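Local coordinates for protein uncharacterized esterase YxiM (Bacillus subtilis, PDB 2O14) that is an uncharacterised member of the GDSL lipolytic family that probably hydrolyses ester bonds and carries a galactose-binding-like beta domain ahead of its hydrolase domain, at residues Y16-F20 with Y29-R33; G43-T48 with N77-D83. All coordinates share one frame; numbering follows the deposited sequence.

Contact 1: Y16-F20 with Y29-R33; sequences YQFDF and YIGVR. With MN (manganese (II) ion), chain B.
The carboxamide of Gln17 sits over one face of the Tyr29 ring, with NE2 3.8 Å above the plane and over its centre, the two planes tilted 42° apart. The glutamine chain runs extended beyond CG (chi2 -180°), setting the amide over the ring, and its CB packs against Tyr29 CD1 at 3.7 Å. On the same side of the strand pair, CB of Tyr29 touches CB of Asp19 at 3.6 Å. The other side belongs to Phe18, Phe20, Ile30 and Val32. There Val32 divides its branches: CG2 presses on Phe18 CD1 at 3.5 Å, while CB and CG1 lie against the Phe20 ring; Ile30 runs alongside Phe18. Behind these side chains the backbones pair in parallel, through nearly straight bonds from Ile30 N to Gln17 O (2.8 Å), Asp19 N to Ile30 O and Val32 N to Asp19 O. Strand 146-156 flanks strand 16-20 on its other edge, and Lys151 touches both Gln17 and Tyr29. With an alanine in place of Tyr29, the Gln17 amide would probably lose the ring beneath it and a gap would open beside Gln17 CB. With chi1 at 168°, the Asp19 carboxylate swings away from its own N and turns both oxygens to the manganese ion, OD1 at 2.4 Å and OD2 at 2.3 Å. Two waters, Ser24 and Asp65 also bind the metal, and the N-H of Glu26 donates to OD2. Holding Asp19 through both its N-H and its carbonyl to strand 30-32, the strand pairing presents a bidentate carboxylate to the metal, whose positive charge, shared with Asp65, probably keeps the two acids ionised at close quarters.

Contact 2: G43-T48 with N77-D83; sequences GYGFQT and NNTFNVD
Gly43 O receives two donors, the N-H of Asp83 at 2.8 Å and water 3, which also donates to Asp83 O. Further along this antiparallel pair, Gly45 and Asn81 satisfy each other's backbone: Asn81 N reaches Gly45 O in an almost straight bond of 2.9 Å, and Gly45 N returns a more bent one to Asn81 O. Thr79 O takes the N-H of Gln47 nearly head-on (C=O...N angle 163°) and a proton from water 4, which accepts from Thr48 N. Asn81 ND2 makes a weak bond of 2.9 Å to Gln47 OE1; Gln47 bends at chi2 (55°), which brings its amide to Asn81, and the two amide planes are nearly coplanar (25° apart). Asn81 OD1 is filled by Thr79 OG1 at 2.7 Å, in the carbonyl plane, and by Asn133. The Asp83 carboxylate looks elsewhere, to Tyr38 and Gln131. On the face away from Asn81, the edge of Phe80 meets the face of Phe46, centroids 5.5 Å apart. Strand 44-46 is one of two outermost strands of a five-stranded antiparallel sheet; strand 80-83 is next, hydrogen-bonded in turn to strand 131-138, while Phe46 and Phe80 face Val32 of strand 30-32.

Contacts 1 and 2, with centres about 12 Å apart, belong to two different sheets of the galactose-binding-like domain, packed face to face. Their meeting ground is an apolar layer: Phe20 CE1 lies 3.5 Å from Phe80 CD1 and 3.8 Å from Phe46 CZ, and Phe80 also makes an edge-to-face pair with Phe18. Nearer the rim, Ile30 CG2 touches Tyr44 OH at 3.5 Å. The chain passes from strand 30-32 directly to strand 44-46, crossing between the sheets there. Of the two, only contact 1 supplies a manganese ligand, Asp19, beside Ser24 and Asp65; the Phe46 side chain is about 12 Å from the ion. Both lie away from the predicted catalytic residues Ser171, Asp339 and His342.

Contact 1: Y16-F20 with Y29-R33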
loop_
_atom_site.group_PDB
_atom_site.type_symbol
_atom_site.label_atom_id
_atom_site.label_comp_id
_atom_site.label_asym_id
_atom_site.label_seq_id
_atom_site.Cartn_x
_atom_site.Cartn_y
_atom_site.Cartn_z
ATOM N N TYR A 16 22.994 1.706 -6.242
ATOM C CA TYR A 16 23.015 0.800 -7.390
ATOM C C TYR A 16 21.876 1.226 -8.313
ATOM O O TYR A 16 20.733 1.341 -7.876
ATOM C CB TYR A 16 22.783 -0.644 -6.934
ATOM C CG TYR A 16 23.752 -1.136 -5.883
ATOM C CD1 TYR A 16 23.779 -0.573 -4.609
ATOM C CD2 TYR A 16 24.640 -2.169 -6.161
ATOM C CE1 TYR A 16 24.672 -1.029 -3.634
ATOM C CE2 TYR A 16 25.533 -2.634 -5.197
ATOM C CZ TYR A 16 25.545 -2.060 -3.939
ATOM O OH TYR A 16 26.441 -2.508 -2.996
ATOM N N GLN A 17 22.182 1.460 -9.584
ATOM C CA GLN A 17 21.159 1.889 -10.529
ATOM C C GLN A 17 21.095 0.988 -11.750
ATOM O O GLN A 17 22.097 0.766 -12.434
ATOM C CB GLN A 17 21.409 3.341 -10.936
ATOM C CG GLN A 17 21.307 4.287 -9.755
ATOM C CD GLN A 17 21.547 5.735 -10.116
ATOM O OE1 GLN A 17 21.485 6.608 -9.253
ATOM N NE2 GLN A 17 21.821 6.001 -11.389
ATOM N N PHE A 18 19.899 0.474 -12.016
ATOM C CA PHE A 18 19.683 -0.441 -13.127
ATOM C C PHE A 18 18.655 0.082 -14.116
ATOM O O PHE A 18 17.565 0.494 -13.731
ATOM C CB PHE A 18 19.233 -1.801 -12.580
ATOM C CG PHE A 18 20.223 -2.429 -11.637
ATOM C CD1 PHE A 18 21.401 -2.998 -12.117
ATOM C CD2 PHE A 18 19.997 -2.423 -10.262
ATOM C CE1 PHE A 18 22.340 -3.553 -11.237
ATOM C CE2 PHE A 18 20.930 -2.973 -9.373
ATOM C CZ PHE A 18 22.100 -3.539 -9.861
ATOM N N ASP A 19 19.023 0.077 -15.392
ATOM C CA ASP A 19 18.138 0.517 -16.467
ATOM C C ASP A 19 17.759 -0.747 -17.238
ATOM O O ASP A 19 18.537 -1.252 -18.041
ATOM C CB ASP A 19 18.862 1.516 -17.385
ATOM C CG ASP A 19 18.103 1.787 -18.680
ATOM O OD1 ASP A 19 16.875 1.594 -18.697
ATOM O OD2 ASP A 19 18.731 2.202 -19.681
ATOM N N PHE A 20 16.562 -1.253 -16.973
ATOM C CA PHE A 20 16.074 -2.477 -17.602
ATOM C C PHE A 20 15.575 -2.297 -19.030
ATOM O O PHE A 20 14.889 -1.327 -19.345
ATOM C CB PHE A 20 14.965 -3.069 -16.737
ATOM C CG PHE A 20 15.435 -3.507 -15.377
ATOM C CD1 PHE A 20 16.020 -4.763 -15.196
ATOM C CD2 PHE A 20 15.319 -2.655 -14.279
ATOM C CE1 PHE A 20 16.484 -5.164 -13.940
ATOM C CE2 PHE A 20 15.778 -3.046 -13.014
ATOM C CZ PHE A 20 16.362 -4.304 -12.847
ATOM N N TYR A 29 23.539 4.427 -15.253
ATOM C CA TYR A 29 22.747 3.229 -15.018
ATOM C C TYR A 29 23.411 2.010 -15.622
ATOM O O TYR A 29 24.056 2.097 -16.664
ATOM C CB TYR A 29 21.368 3.364 -15.666
ATOM C CG TYR A 29 20.386 4.242 -14.936
ATOM C CD1 TYR A 29 19.446 3.689 -14.070
ATOM C CD2 TYR A 29 20.368 5.621 -15.138
ATOM C CE1 TYR A 29 18.504 4.487 -13.424
ATOM C CE2 TYR A 29 19.432 6.430 -14.500
ATOM C CZ TYR A 29 18.502 5.854 -13.644
ATOM O OH TYR A 29 17.568 6.639 -13.013
ATOM N N ILE A 30 23.252 0.869 -14.961
ATOM C CA ILE A 30 23.783 -0.374 -15.492
ATOM C C ILE A 30 22.635 -0.942 -16.314
ATOM O O ILE A 30 21.531 -1.146 -15.792
ATOM C CB ILE A 30 24.126 -1.386 -14.390
ATOM C CG1 ILE A 30 25.353 -0.918 -13.611
ATOM C CG2 ILE A 30 24.371 -2.760 -15.012
ATOM C CD1 ILE A 30 25.724 -1.851 -12.479
ATOM N N GLY A 31 22.883 -1.169 -17.598
ATOM C CA GLY A 31 21.846 -1.721 -18.448
ATOM C C GLY A 31 21.654 -3.193 -18.136
ATOM O O GLY A 31 22.623 -3.947 -18.102
ATOM N N VAL A 32 20.415 -3.603 -17.884
ATOM C CA VAL A 32 20.120 -5.000 -17.593
ATOM C C VAL A 32 19.056 -5.479 -18.567
ATOM O O VAL A 32 17.934 -4.962 -18.612
ATOM C CB VAL A 32 19.621 -5.204 -16.155
ATOM C CG1 VAL A 32 19.456 -6.695 -15.878
ATOM C CG2 VAL A 32 20.598 -4.587 -15.175
ATOM N N ARG A 33 19.439 -6.481 -19.341
ATOM C CA ARG A 33 18.614 -7.079 -20.379
ATOM C C ARG A 33 17.946 -8.342 -19.820
ATOM O O ARG A 33 18.460 -8.951 -18.883
ATOM C CB ARG A 33 19.558 -7.401 -21.540
ATOM C CG ARG A 33 18.982 -7.995 -22.788
ATOM C CD ARG A 33 20.156 -8.373 -23.686
ATOM N NE ARG A 33 20.990 -7.213 -23.995
ATOM C CZ ARG A 33 20.877 -6.486 -25.102
ATOM N NH1 ARG A 33 19.967 -6.804 -26.015
ATOM N NH2 ARG A 33 21.664 -5.432 -25.290
HETATM MN MN MN B . 17.078 1.430 -21.095
HETATM O O HOH W 1 18.126 -0.582 -20.506
HETATM O O HOH W 2 16.499 3.427 -21.682
#

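Contact 2: G43-T48 with N77-D83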
loop_
_atom_site.group_PDB
_atom_site.type_symbol
_atom_site.label_atom_id
_atom_site.label_comp_id
_atom_site.label_asym_id
_atom_site.label_seq_id
_atom_site.Cartn_x
_atom_site.Cartn_y
_atom_site.Cartn_z
ATOM N N GLY A 43 27.265 -9.773 -9.660
ATOM C CA GLY A 43 26.446 -9.337 -8.542
ATOM C C GLY A 43 24.979 -9.063 -8.826
ATOM O O GLY A 43 24.261 -8.579 -7.951
ATOM N N TYR A 44 24.513 -9.373 -10.031
ATOM C CA TYR A 44 23.112 -9.128 -10.366
ATOM C C TYR A 44 22.682 -9.916 -11.600
ATOM O O TYR A 44 23.519 -10.459 -12.329
ATOM C CB TYR A 44 22.889 -7.639 -10.633
ATOM C CG TYR A 44 23.656 -7.142 -11.836
ATOM C CD1 TYR A 44 24.952 -6.646 -11.709
ATOM C CD2 TYR A 44 23.103 -7.214 -13.111
ATOM C CE1 TYR A 44 25.682 -6.235 -12.832
ATOM C CE2 TYR A 44 23.822 -6.811 -14.236
ATOM C CZ TYR A 44 25.108 -6.326 -14.091
ATOM O OH TYR A 44 25.822 -5.966 -15.211
ATOM N N GLY A 45 21.376 -9.948 -11.847
ATOM C CA GLY A 45 20.861 -10.661 -13.001
ATOM C C GLY A 45 19.592 -11.420 -12.674
ATOM O O GLY A 45 19.214 -11.538 -11.509
ATOM N N PHE A 46 18.936 -11.949 -13.699
ATOM C CA PHE A 46 17.701 -12.688 -13.502
ATOM C C PHE A 46 17.921 -14.158 -13.164
ATOM O O PHE A 46 18.726 -14.846 -13.790
ATOM C CB PHE A 46 16.825 -12.543 -14.740
ATOM C CG PHE A 46 16.346 -11.144 -14.960
ATOM C CD1 PHE A 46 15.338 -10.608 -14.165
ATOM C CD2 PHE A 46 16.919 -10.347 -15.947
ATOM C CE1 PHE A 46 14.908 -9.297 -14.352
ATOM C CE2 PHE A 46 16.496 -9.033 -16.140
ATOM C CZ PHE A 46 15.488 -8.510 -15.341
ATOM N N GLN A 47 17.185 -14.627 -12.162
ATOM C CA GLN A 47 17.287 -16.003 -11.693
ATOM C C GLN A 47 16.799 -17.001 -12.733
ATOM O O GLN A 47 17.389 -18.066 -12.897
ATOM C CB GLN A 47 16.489 -16.165 -10.395
ATOM C CG GLN A 47 16.656 -17.523 -9.729
ATOM C CD GLN A 47 18.117 -17.863 -9.469
ATOM O OE1 GLN A 47 18.840 -17.096 -8.832
ATOM N NE2 GLN A 47 18.558 -19.018 -9.964
ATOM N N THR A 48 15.707 -16.655 -13.410
ATOM C CA THR A 48 15.127 -17.501 -14.446
ATOM C C THR A 48 14.848 -16.639 -15.680
ATOM O O THR A 48 13.711 -16.235 -15.928
ATOM C CB THR A 48 13.808 -18.172 -13.961
ATOM O OG1 THR A 48 12.829 -17.168 -13.650
ATOM C CG2 THR A 48 14.076 -19.015 -12.709
ATOM N N ASN A 77 10.119 -17.624 -8.589
ATOM C CA ASN A 77 11.573 -17.590 -8.627
ATOM C C ASN A 77 12.012 -16.697 -9.771
ATOM O O ASN A 77 13.206 -16.466 -9.959
ATOM C CB ASN A 77 12.143 -18.997 -8.835
ATOM C CG ASN A 77 12.194 -19.796 -7.551
ATOM O OD1 ASN A 77 12.160 -21.026 -7.569
ATOM N ND2 ASN A 77 12.289 -19.095 -6.422
ATOM N N ASN A 78 11.035 -16.205 -10.534
ATOM C CA ASN A 78 11.306 -15.327 -11.666
ATOM C C ASN A 78 11.643 -13.921 -11.167
ATOM O O ASN A 78 10.923 -12.963 -11.455
ATOM C CB ASN A 78 10.083 -15.248 -12.586
ATOM C CG ASN A 78 10.399 -14.579 -13.918
ATOM O OD1 ASN A 78 9.531 -13.965 -14.544
ATOM N ND2 ASN A 78 11.640 -14.712 -14.364
ATOM N N THR A 79 12.736 -13.791 -10.427
ATOM C CA THR A 79 13.121 -12.484 -9.894
ATOM C C THR A 79 14.396 -11.905 -10.487
ATOM O O THR A 79 15.141 -12.574 -11.199
ATOM C CB THR A 79 13.367 -12.553 -8.377
ATOM O OG1 THR A 79 14.338 -13.578 -8.104
ATOM C CG2 THR A 79 12.071 -12.846 -7.626
ATOM N N PHE A 80 14.617 -10.632 -10.188
ATOM C CA PHE A 80 15.836 -9.947 -10.574
ATOM C C PHE A 80 16.583 -9.994 -9.248
ATOM O O PHE A 80 16.040 -9.562 -8.228
ATOM C CB PHE A 80 15.563 -8.489 -10.938
ATOM C CG PHE A 80 16.801 -7.631 -10.960
ATOM C CD1 PHE A 80 17.768 -7.807 -11.948
ATOM C CD2 PHE A 80 17.007 -6.663 -9.983
ATOM C CE1 PHE A 80 18.922 -7.027 -11.961
ATOM C CE2 PHE A 80 18.157 -5.879 -9.984
ATOM C CZ PHE A 80 19.116 -6.061 -10.976
ATOM N N ASN A 81 17.799 -10.523 -9.243
ATOM C CA ASN A 81 18.568 -10.597 -8.005
ATOM C C ASN A 81 19.728 -9.624 -8.035
ATOM O O ASN A 81 20.282 -9.333 -9.097
ATOM C CB ASN A 81 19.150 -11.996 -7.790
ATOM C CG ASN A 81 18.139 -13.090 -8.001
ATOM O OD1 ASN A 81 16.943 -12.896 -7.791
ATOM N ND2 ASN A 81 18.616 -14.263 -8.404
ATOM N N VAL A 82 20.084 -9.124 -6.857
ATOM C CA VAL A 82 21.207 -8.219 -6.722
ATOM C C VAL A 82 21.847 -8.449 -5.357
ATOM O O VAL A 82 21.202 -8.301 -4.318
ATOM C CB VAL A 82 20.781 -6.729 -6.875
ATOM C CG1 VAL A 82 19.619 -6.411 -5.950
ATOM C CG2 VAL A 82 21.970 -5.820 -6.571
ATOM N N ASP A 83 23.112 -8.853 -5.367
ATOM C CA ASP A 83 23.834 -9.092 -4.127
ATOM C C ASP A 83 24.126 -7.744 -3.481
ATOM O O ASP A 83 24.567 -6.810 -4.154
ATOM C CB ASP A 83 25.137 -9.844 -4.407
ATOM C CG ASP A 83 24.897 -11.199 -5.037
ATOM O OD1 ASP A 83 23.987 -11.909 -4.570
ATOM O OD2 ASP A 83 25.619 -11.559 -5.988
HETATM O O HOH W 3 25.670 -6.149 -6.794
HETATM O O HOH W 4 14.175 -14.131 -13.539
#